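PDB 1YGP: yeast glycogen phosphorylase from Saccharomyces cerevisiae, which belongs to the carbohydrate phosphorylases of the GT-B clan, dimeric here, with two Rossmann-like domains in each subunit and a bound pyridoxal-5'-phosphate. Local coordinates for residues 362-367 against 870-875; 355-360 against 397-402; 196-201 against 666-671. One frame throughout, in Å; residues are numbered along the deposited sequence.

In the fold
Contacts 1 and 2 share the mixed beta-sheet of the N-terminal domain: strands 361-366 and 400-404 are neighbours in it, the centres of the two contacts lie about 9 Å apart, and backbone bonds such as Leu365 N to Ala401 O, 2.8 Å, probably tie the strands. Contact 1 brings the last helix, 861-873, back to that sheet. Contact 3 lies across the chain's centre, about 39 Å from contact 1 and 45 Å from contact 2 between centres. Contact 2 is nested within the loop closed by contact 3, and contact 1 interleaves with both. Contact 1, through the last helix, and contact 3, where hairpin strand 197-201 meets helix 662-678, join parts of the fold at separate places, while contact 2 stays within the N-terminal domain.

Contact 1: residues 362-367 against 870-875; sequences AIQLND and DTIWNV
Gln364 and Trp873 meet where the C-terminal helix 861-873 returns to the N-terminal domain, a hallmark of the GT-B fold, and lies against strand 361-366 of its central sheet. The side chain of Gln364 starts with CG anti to the backbone N (chi1 -167°) and bends at chi2, which carries its amide beside the pyrrole part of the indole. CB lies 4.0 Å from Trp873 NE1, and CG lies 4.1 Å from Trp873 CZ2, so the aliphatic stem already rests against the ring. Beyond CD, OE1 accepts the one hydrogen bond between the segments, from Trp873 NE1 at 2.8 Å. The donor lies in the carbonyl plane, on a lone pair, while OE1 sits near the indole plane but tilted from it; amide and ring planes are turned 45° apart, and the N-H...O angle of 147° makes the bond moderately bent. Glutamine suits this buried place because its amide can satisfy the indole N-H without bringing in a charge. The indole has other neighbours: its ring meets that of Tyr868, five residues back in the helix, with the planes nearly parallel, and touches Val99 of the adjacent strand 98-102. The helix ends here, since Asn874 leaves helical geometry with positive phi, and the carbonyl O of Trp873 accepts a hydrogen bond from Lys97 NZ. Ile872 also approaches the amide, its CG2 3.9 Å from Gln364 OE1. Ala362, small enough for the indole to come close, puts its CB 3.8 Å from Trp873 CD1.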
loop_
_atom_site.group_PDB
_atom_site.type_symbol
_atom_site.label_atom_id
_atom_site.label_comp_id
_atom_site.label_asym_id
_atom_site.label_seq_id
_atom_site.Cartn_x
_atom_site.Cartn_y
_atom_site.Cartn_z
ATOM N N ALA A 362 4.821 -33.382 -1.763
ATOM C CA ALA A 362 6.257 -33.447 -2.047
ATOM C C ALA A 362 6.799 -32.047 -1.750
ATOM O O ALA A 362 6.311 -31.111 -2.381
ATOM C CB ALA A 362 6.479 -33.755 -3.513
ATOM N N ILE A 363 7.715 -31.757 -0.830
ATOM C CA ILE A 363 8.167 -30.389 -0.600
ATOM C C ILE A 363 9.632 -30.317 -1.001
ATOM O O ILE A 363 10.466 -31.087 -0.490
ATOM C CB ILE A 363 8.017 -29.955 0.910
ATOM C CG1 ILE A 363 6.602 -30.215 1.451
ATOM C CG2 ILE A 363 8.343 -28.452 1.010
ATOM C CD1 ILE A 363 6.351 -29.760 2.911
ATOM N N GLN A 364 9.984 -29.401 -1.904
ATOM C CA GLN A 364 11.363 -29.279 -2.357
ATOM C C GLN A 364 12.085 -28.138 -1.658
ATOM O O GLN A 364 11.608 -27.004 -1.639
ATOM C CB GLN A 364 11.385 -29.050 -3.855
ATOM C CG GLN A 364 12.766 -29.229 -4.456
ATOM C CD GLN A 364 13.319 -30.640 -4.324
ATOM O OE1 GLN A 364 12.703 -31.623 -4.711
ATOM N NE2 GLN A 364 14.505 -30.838 -3.793
ATOM N N LEU A 365 13.243 -28.372 -1.082
ATOM C CA LEU A 365 13.927 -27.317 -0.392
ATOM C C LEU A 365 14.884 -26.776 -1.417
ATOM O O LEU A 365 15.848 -27.459 -1.816
ATOM C CB LEU A 365 14.688 -27.858 0.805
ATOM C CG LEU A 365 13.970 -28.700 1.862
ATOM C CD1 LEU A 365 14.840 -28.607 3.090
ATOM C CD2 LEU A 365 12.575 -28.194 2.236
ATOM N N ASN A 366 14.595 -25.590 -1.950
ATOM C CA ASN A 366 15.531 -25.019 -2.890
ATOM C C ASN A 366 16.618 -24.353 -2.053
ATOM O O ASN A 366 16.454 -23.253 -1.525
ATOM C CB ASN A 366 14.813 -24.027 -3.775
ATOM C CG ASN A 366 15.759 -23.430 -4.808
ATOM O OD1 ASN A 366 16.709 -24.071 -5.281
ATOM N ND2 ASN A 366 15.572 -22.167 -5.174
ATOM N N ASP A 367 17.701 -25.102 -1.850
ATOM C CA ASP A 367 18.857 -24.737 -1.048
ATOM C C ASP A 367 18.574 -24.835 0.452
ATOM O O ASP A 367 17.494 -25.241 0.858
ATOM C CB ASP A 367 19.290 -23.337 -1.419
ATOM C CG ASP A 367 20.701 -22.966 -1.022
ATOM O OD1 ASP A 367 21.532 -23.860 -0.810
ATOM O OD2 ASP A 367 20.963 -21.764 -0.953
ATOM N N ASP A 870 9.822 -37.228 -12.219
ATOM C CA ASP A 870 9.939 -38.661 -12.272
ATOM C C ASP A 870 10.895 -39.311 -11.298
ATOM O O ASP A 870 10.616 -40.446 -10.899
ATOM C CB ASP A 870 10.303 -39.047 -13.688
ATOM C CG ASP A 870 9.209 -38.661 -14.682
ATOM O OD1 ASP A 870 8.021 -38.686 -14.315
ATOM O OD2 ASP A 870 9.559 -38.334 -15.825
ATOM N N THR A 871 11.992 -38.702 -10.851
ATOM C CA THR A 871 12.864 -39.438 -9.952
ATOM C C THR A 871 12.639 -39.110 -8.485
ATOM O O THR A 871 12.742 -39.958 -7.593
ATOM C CB THR A 871 14.341 -39.178 -10.330
ATOM O OG1 THR A 871 14.627 -37.799 -10.173
ATOM C CG2 THR A 871 14.610 -39.568 -11.771
ATOM N N ILE A 872 12.287 -37.854 -8.231
ATOM C CA ILE A 872 12.198 -37.380 -6.869
ATOM C C ILE A 872 10.777 -37.269 -6.370
ATOM O O ILE A 872 10.435 -37.877 -5.357
ATOM C CB ILE A 872 12.954 -36.013 -6.806
ATOM C CG1 ILE A 872 14.441 -36.241 -7.218
ATOM C CG2 ILE A 872 12.850 -35.416 -5.404
ATOM C CD1 ILE A 872 15.382 -35.036 -7.383
ATOM N N TRP A 873 9.944 -36.485 -7.042
ATOM C CA TRP A 873 8.624 -36.219 -6.512
ATOM C C TRP A 873 7.602 -37.323 -6.725
ATOM O O TRP A 873 6.620 -37.431 -5.992
ATOM C CB TRP A 873 8.079 -34.920 -7.116
ATOM C CG TRP A 873 8.886 -33.659 -6.808
ATOM C CD1 TRP A 873 9.656 -33.519 -5.670
ATOM C CD2 TRP A 873 8.996 -32.578 -7.649
ATOM N NE1 TRP A 873 10.265 -32.370 -5.806
ATOM C CE2 TRP A 873 9.913 -31.773 -6.953
ATOM C CE3 TRP A 873 8.463 -32.174 -8.877
ATOM C CZ2 TRP A 873 10.323 -30.554 -7.478
ATOM C CZ3 TRP A 873 8.872 -30.952 -9.394
ATOM C CH2 TRP A 873 9.793 -30.152 -8.706
ATOM N N ASN A 874 7.818 -38.102 -7.789
ATOM C CA ASN A 874 6.933 -39.169 -8.239
ATOM C C ASN A 874 5.549 -38.573 -8.361
ATOM O O ASN A 874 4.550 -38.986 -7.779
ATOM C CB ASN A 874 6.961 -40.339 -7.252
ATOM C CG ASN A 874 8.387 -40.853 -7.091
ATOM O OD1 ASN A 874 8.969 -40.818 -6.007
ATOM N ND2 ASN A 874 9.068 -41.310 -8.136
ATOM N N VAL A 875 5.541 -37.559 -9.213
ATOM C CA VAL A 875 4.365 -36.751 -9.430
ATOM C C VAL A 875 3.952 -36.887 -10.900
ATOM O O VAL A 875 4.806 -37.011 -11.781
ATOM C CB VAL A 875 4.831 -35.345 -8.933
ATOM C CG1 VAL A 875 4.760 -34.293 -10.002
ATOM C CG2 VAL A 875 3.965 -34.966 -7.748
#

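Contact 2: residues 355-360 against 397-402; sequences TEFPDQ and TKTFAY
Thr399 OG1 is held by its own helix and packed against the other segment at once: it is hydrogen-bonded to the carbonyl O of Ile395, one turn back in helix 389-399, while the same oxygen packs against Phe357 and Pro358. No hydrogen bond crosses between residues 355-360 and 397-402. The hydroxyl oxygen instead lies at the edge of the Phe357 ring, near its plane, 3.6 Å from CD2, and stands 4.0 Å from Pro358 CG. The branched side chain of Thr399 offers a second surface, with its methyl CG2 3.9 Å from Phe357 CE2. Phe357 reaches this spot because its CG is anti to the backbone N (chi1 -159°), which sends the ring inward, where it also meets Phe347 of helix 322-350 edge-to-face. Pro358 makes the outer half of the contact. Its CB packs 3.7 Å from Lys398 CB, so the lysine contributes only the root of its chain here; beyond that the chain leads away and its NZ forms a salt bridge with Asp394. Proline suits the first turn of the short helix 357-360, where a backbone nitrogen without a hydrogen costs no helical bond. In both places a helix leads straight into a strand: helix 357-360 into strand 361-366, and helix 389-399 into the parallel strand 400-404. The contact thus sits where the two strands of a beta-alpha-beta crossover begin, in the Rossmann-like N-terminal domain, with the CA atoms of Pro358 and Thr399 5.0 Å apart. With its proton given to Ile395 O, the hydroxyl oxygen probably tolerates, or is weakly drawn to, the slightly positive C-H edge of the ring, and a buried polar atom is accommodated within an otherwise apolar contact.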
loop_
_atom_site.group_PDB
_atom_site.type_symbol
_atom_site.label_atom_id
_atom_site.label_comp_id
_atom_site.label_asym_id
_atom_site.label_seq_id
_atom_site.Cartn_x
_atom_site.Cartn_y
_atom_site.Cartn_z
ATOM N N THR A 355 -0.661 -41.038 7.826
ATOM C CA THR A 355 0.253 -41.969 7.185
ATOM C C THR A 355 0.289 -41.858 5.673
ATOM O O THR A 355 1.210 -42.386 5.061
ATOM C CB THR A 355 -0.113 -43.401 7.607
ATOM O OG1 THR A 355 -1.533 -43.506 7.782
ATOM C CG2 THR A 355 0.606 -43.745 8.913
ATOM N N GLU A 356 -0.671 -41.162 5.053
ATOM C CA GLU A 356 -0.645 -40.949 3.621
ATOM C C GLU A 356 -0.042 -39.617 3.199
ATOM O O GLU A 356 0.115 -39.365 1.993
ATOM C CB GLU A 356 -2.014 -40.999 3.040
ATOM C CG GLU A 356 -2.703 -42.297 3.324
ATOM C CD GLU A 356 -3.923 -42.460 2.451
ATOM O OE1 GLU A 356 -4.771 -41.565 2.421
ATOM O OE2 GLU A 356 -4.010 -43.495 1.799
ATOM N N PHE A 357 0.343 -38.753 4.152
ATOM C CA PHE A 357 0.974 -37.477 3.847
ATOM C C PHE A 357 2.098 -37.658 2.833
ATOM O O PHE A 357 1.934 -37.034 1.779
ATOM C CB PHE A 357 1.533 -36.810 5.125
ATOM C CG PHE A 357 1.738 -35.310 4.980
ATOM C CD1 PHE A 357 0.625 -34.458 4.904
ATOM C CD2 PHE A 357 3.024 -34.774 4.926
ATOM C CE1 PHE A 357 0.795 -33.074 4.779
ATOM C CE2 PHE A 357 3.176 -33.389 4.802
ATOM C CZ PHE A 357 2.073 -32.537 4.730
ATOM N N PRO A 358 3.136 -38.521 2.936
ATOM C CA PRO A 358 4.170 -38.668 1.916
ATOM C C PRO A 358 3.609 -39.051 0.558
ATOM O O PRO A 358 4.164 -38.719 -0.481
ATOM C CB PRO A 358 5.085 -39.711 2.453
ATOM C CG PRO A 358 4.893 -39.596 3.929
ATOM C CD PRO A 358 3.386 -39.484 3.998
ATOM N N ASP A 359 2.471 -39.729 0.503
ATOM C CA ASP A 359 1.924 -40.104 -0.786
ATOM C C ASP A 359 1.225 -38.918 -1.439
ATOM O O ASP A 359 0.936 -38.941 -2.634
ATOM C CB ASP A 359 0.958 -41.276 -0.586
ATOM C CG ASP A 359 1.623 -42.478 0.079
ATOM O OD1 ASP A 359 2.618 -42.973 -0.455
ATOM O OD2 ASP A 359 1.158 -42.911 1.138
ATOM N N GLN A 360 0.905 -37.877 -0.676
ATOM C CA GLN A 360 0.230 -36.717 -1.216
ATOM C C GLN A 360 1.058 -35.435 -1.247
ATOM O O GLN A 360 0.769 -34.568 -2.066
ATOM C CB GLN A 360 -1.043 -36.459 -0.418
ATOM C CG GLN A 360 -2.057 -37.585 -0.454
ATOM C CD GLN A 360 -2.627 -37.854 -1.840
ATOM O OE1 GLN A 360 -3.264 -36.998 -2.441
ATOM N NE2 GLN A 360 -2.451 -39.036 -2.422
ATOM N N THR A 397 10.691 -37.508 6.756
ATOM C CA THR A 397 11.731 -38.081 5.927
ATOM C C THR A 397 11.275 -38.355 4.507
ATOM O O THR A 397 11.903 -37.988 3.514
ATOM C CB THR A 397 12.140 -39.309 6.707
ATOM O OG1 THR A 397 12.880 -38.786 7.808
ATOM C CG2 THR A 397 12.893 -40.348 5.901
ATOM N N LYS A 398 10.124 -38.981 4.384
ATOM C CA LYS A 398 9.602 -39.270 3.081
ATOM C C LYS A 398 8.993 -38.056 2.394
ATOM O O LYS A 398 8.802 -38.122 1.186
ATOM C CB LYS A 398 8.598 -40.379 3.230
ATOM C CG LYS A 398 9.314 -41.697 3.326
ATOM C CD LYS A 398 8.251 -42.781 3.366
ATOM C CE LYS A 398 7.915 -43.319 4.760
ATOM N NZ LYS A 398 8.934 -44.262 5.193
ATOM N N THR A 399 8.754 -36.929 3.067
ATOM C CA THR A 399 8.150 -35.755 2.452
ATOM C C THR A 399 9.186 -34.831 1.825
ATOM O O THR A 399 8.910 -34.206 0.807
ATOM C CB THR A 399 7.330 -34.979 3.518
ATOM O OG1 THR A 399 6.346 -35.857 4.066
ATOM C CG2 THR A 399 6.628 -33.764 2.920
ATOM N N PHE A 400 10.394 -34.690 2.341
ATOM C CA PHE A 400 11.341 -33.714 1.813
ATOM C C PHE A 400 12.411 -34.191 0.846
ATOM O O PHE A 400 12.791 -35.376 0.792
ATOM C CB PHE A 400 12.038 -33.029 2.973
ATOM C CG PHE A 400 11.044 -32.271 3.836
ATOM C CD1 PHE A 400 10.586 -31.021 3.422
ATOM C CD2 PHE A 400 10.558 -32.846 5.018
ATOM C CE1 PHE A 400 9.639 -30.357 4.192
ATOM C CE2 PHE A 400 9.610 -32.169 5.776
ATOM C CZ PHE A 400 9.150 -30.930 5.366
ATOM N N ALA A 401 12.886 -33.250 0.037
ATOM C CA ALA A 401 14.043 -33.448 -0.808
ATOM C C ALA A 401 14.765 -32.102 -0.850
ATOM O O ALA A 401 14.134 -31.037 -0.852
ATOM C CB ALA A 401 13.640 -33.830 -2.214
ATOM N N TYR A 402 16.089 -32.115 -0.941
ATOM C CA TYR A 402 16.929 -30.933 -0.870
ATOM C C TYR A 402 17.748 -30.699 -2.142
ATOM O O TYR A 402 18.472 -31.610 -2.563
ATOM C CB TYR A 402 17.774 -31.182 0.364
ATOM C CG TYR A 402 19.040 -30.376 0.561
ATOM C CD1 TYR A 402 18.985 -28.987 0.601
ATOM C CD2 TYR A 402 20.254 -31.033 0.765
ATOM C CE1 TYR A 402 20.132 -28.248 0.856
ATOM C CE2 TYR A 402 21.414 -30.285 1.021
ATOM C CZ TYR A 402 21.338 -28.897 1.064
ATOM O OH TYR A 402 22.457 -28.134 1.320
#

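Contact 3: residues 196-201 against 666-671; sequences FAQKII and LIIKLI
The backbones of Ile200 and Ile668 stay well separated, their CA atoms 8.9 Å apart even though they are the nearest pair between strand 197-201 and residues 666-671 of helix 662-678. No hydrogen bond joins the two segments, and the gap is bridged wholly by side chains. Gln198 and Ile200, two apart on the extended strand, both set out toward the helix, and Ile668 sets out toward them. The closest meeting is methyl to methyl: Ile200 CD1 lies 3.9 Å from Ile668 CG2. In Ile200, chi2 (-62°) bends CD1 back from the extended course and brings it to that branch. The other branch of Ile668 is extended, chi2 179°, and its CD1 comes within 4.1 Å of Gln198 OE1. This is a junction between the two domains of the GT-B fold. Strand 197-201 pairs antiparallel with strand 204-208 in a hairpin of the N-terminal domain, whereas helix 662-678 connects strands 649-654 and 688-693 of the parallel sheet in the C-terminal domain. Phe692, on the second of these strands, touches Gln198, Ile200 and Ile668 alike. Isoleucine suits position 668, since its two arms can reach Ile200 and Gln198 separately. Gln198, which is buried, has both ends of its amide engaged: OE1 accepts a hydrogen bond from Gln205 NE2 across the hairpin, and NE2 donates to the carbonyl O of Gly655 in the C-terminal domain. Its side chain lies about 11 Å from the bound pyridoxal-5'-phosphate.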
loop_
_atom_site.group_PDB
_atom_site.type_symbol
_atom_site.label_atom_id
_atom_site.label_comp_id
_atom_site.label_asym_id
_atom_site.label_seq_id
_atom_site.Cartn_x
_atom_site.Cartn_y
_atom_site.Cartn_z
ATOM N N PHE A 196 17.588 -4.302 -2.921
ATOM C CA PHE A 196 17.908 -2.890 -3.022
ATOM C C PHE A 196 17.940 -2.618 -4.520
ATOM O O PHE A 196 17.716 -3.532 -5.315
ATOM C CB PHE A 196 19.273 -2.515 -2.421
ATOM C CG PHE A 196 20.559 -3.118 -2.963
ATOM C CD1 PHE A 196 21.043 -4.309 -2.427
ATOM C CD2 PHE A 196 21.288 -2.439 -3.940
ATOM C CE1 PHE A 196 22.264 -4.816 -2.864
ATOM C CE2 PHE A 196 22.509 -2.957 -4.371
ATOM C CZ PHE A 196 22.998 -4.142 -3.833
ATOM N N ALA A 197 18.190 -1.397 -4.942
ATOM C CA ALA A 197 18.251 -1.024 -6.331
ATOM C C ALA A 197 19.518 -0.190 -6.468
ATOM O O ALA A 197 19.917 0.560 -5.564
ATOM C CB ALA A 197 17.037 -0.201 -6.680
ATOM N N GLN A 198 20.162 -0.330 -7.615
ATOM C CA GLN A 198 21.470 0.237 -7.848
ATOM C C GLN A 198 21.462 1.490 -8.724
ATOM O O GLN A 198 20.897 1.497 -9.832
ATOM C CB GLN A 198 22.336 -0.877 -8.469
ATOM C CG GLN A 198 23.643 -0.368 -9.034
ATOM C CD GLN A 198 24.586 -1.433 -9.516
ATOM O OE1 GLN A 198 25.441 -1.909 -8.771
ATOM N NE2 GLN A 198 24.496 -1.815 -10.779
ATOM N N LYS A 199 22.103 2.546 -8.236
ATOM C CA LYS A 199 22.323 3.713 -9.054
ATOM C C LYS A 199 23.830 3.809 -9.131
ATOM O O LYS A 199 24.503 3.537 -8.131
ATOM C CB LYS A 199 21.794 4.995 -8.420
ATOM C CG LYS A 199 20.392 4.874 -7.885
ATOM C CD LYS A 199 19.743 6.233 -7.804
ATOM C CE LYS A 199 18.216 6.045 -7.738
ATOM N NZ LYS A 199 17.675 5.357 -8.908
ATOM N N ILE A 200 24.428 4.117 -10.278
ATOM C CA ILE A 200 25.856 4.345 -10.298
ATOM C C ILE A 200 26.053 5.859 -10.185
ATOM O O ILE A 200 25.853 6.608 -11.136
ATOM C CB ILE A 200 26.444 3.781 -11.586
ATOM C CG1 ILE A 200 26.238 2.280 -11.657
ATOM C CG2 ILE A 200 27.931 4.096 -11.614
ATOM C CD1 ILE A 200 26.942 1.504 -10.516
ATOM N N ILE A 201 26.396 6.359 -9.005
ATOM C CA ILE A 201 26.583 7.776 -8.759
ATOM C C ILE A 201 28.070 7.982 -8.690
ATOM O O ILE A 201 28.784 7.395 -7.877
ATOM C CB ILE A 201 25.857 8.126 -7.452
ATOM C CG1 ILE A 201 24.503 8.610 -7.910
ATOM C CG2 ILE A 201 26.568 9.141 -6.566
ATOM C CD1 ILE A 201 23.484 8.755 -6.771
ATOM N N LEU A 666 35.109 -1.653 -5.601
ATOM C CA LEU A 666 36.237 -1.044 -6.306
ATOM C C LEU A 666 36.194 -1.447 -7.752
ATOM O O LEU A 666 36.432 -0.597 -8.616
ATOM C CB LEU A 666 37.621 -1.484 -5.835
ATOM C CG LEU A 666 38.354 -0.688 -4.780
ATOM C CD1 LEU A 666 39.710 -1.317 -4.499
ATOM C CD2 LEU A 666 38.533 0.741 -5.277
ATOM N N ILE A 667 35.837 -2.711 -8.030
ATOM C CA ILE A 667 35.875 -3.182 -9.393
ATOM C C ILE A 667 34.844 -2.423 -10.217
ATOM O O ILE A 667 35.131 -2.057 -11.369
ATOM C CB ILE A 667 35.640 -4.699 -9.411
ATOM C CG1 ILE A 667 36.852 -5.371 -8.760
ATOM C CG2 ILE A 667 35.455 -5.202 -10.847
ATOM C CD1 ILE A 667 36.831 -6.914 -8.649
ATOM N N ILE A 668 33.690 -2.077 -9.635
ATOM C CA ILE A 668 32.710 -1.292 -10.373
ATOM C C ILE A 668 33.304 0.074 -10.668
ATOM O O ILE A 668 33.165 0.510 -11.813
ATOM C CB ILE A 668 31.403 -1.182 -9.557
ATOM C CG1 ILE A 668 30.752 -2.571 -9.438
ATOM C CG2 ILE A 668 30.450 -0.227 -10.239
ATOM C CD1 ILE A 668 29.443 -2.688 -8.641
ATOM N N LYS A 669 34.023 0.740 -9.750
ATOM C CA LYS A 669 34.565 2.068 -10.029
ATOM C C LYS A 669 35.597 1.955 -11.140
ATOM O O LYS A 669 35.562 2.723 -12.110
ATOM C CB LYS A 669 35.227 2.678 -8.786
ATOM C CG LYS A 669 35.849 4.069 -8.955
ATOM C CD LYS A 669 34.775 5.003 -9.484
ATOM C CE LYS A 669 35.240 6.363 -10.001
ATOM N NZ LYS A 669 35.675 7.206 -8.907
ATOM N N LEU A 670 36.442 0.927 -11.058
ATOM C CA LEU A 670 37.482 0.703 -12.035
ATOM C C LEU A 670 36.918 0.534 -13.433
ATOM O O LEU A 670 37.479 1.161 -14.341
ATOM C CB LEU A 670 38.290 -0.527 -11.625
ATOM C CG LEU A 670 39.745 -0.760 -12.076
ATOM C CD1 LEU A 670 39.763 -2.077 -12.839
ATOM C CD2 LEU A 670 40.298 0.421 -12.885
ATOM N N ILE A 671 35.816 -0.211 -13.629
ATOM C CA ILE A 671 35.205 -0.391 -14.948
ATOM C C ILE A 671 34.759 0.972 -15.455
ATOM O O ILE A 671 35.035 1.341 -16.601
ATOM C CB ILE A 671 33.985 -1.321 -14.881
ATOM C CG1 ILE A 671 34.376 -2.711 -14.408
ATOM C CG2 ILE A 671 33.396 -1.455 -16.267
ATOM C CD1 ILE A 671 33.216 -3.646 -13.951
#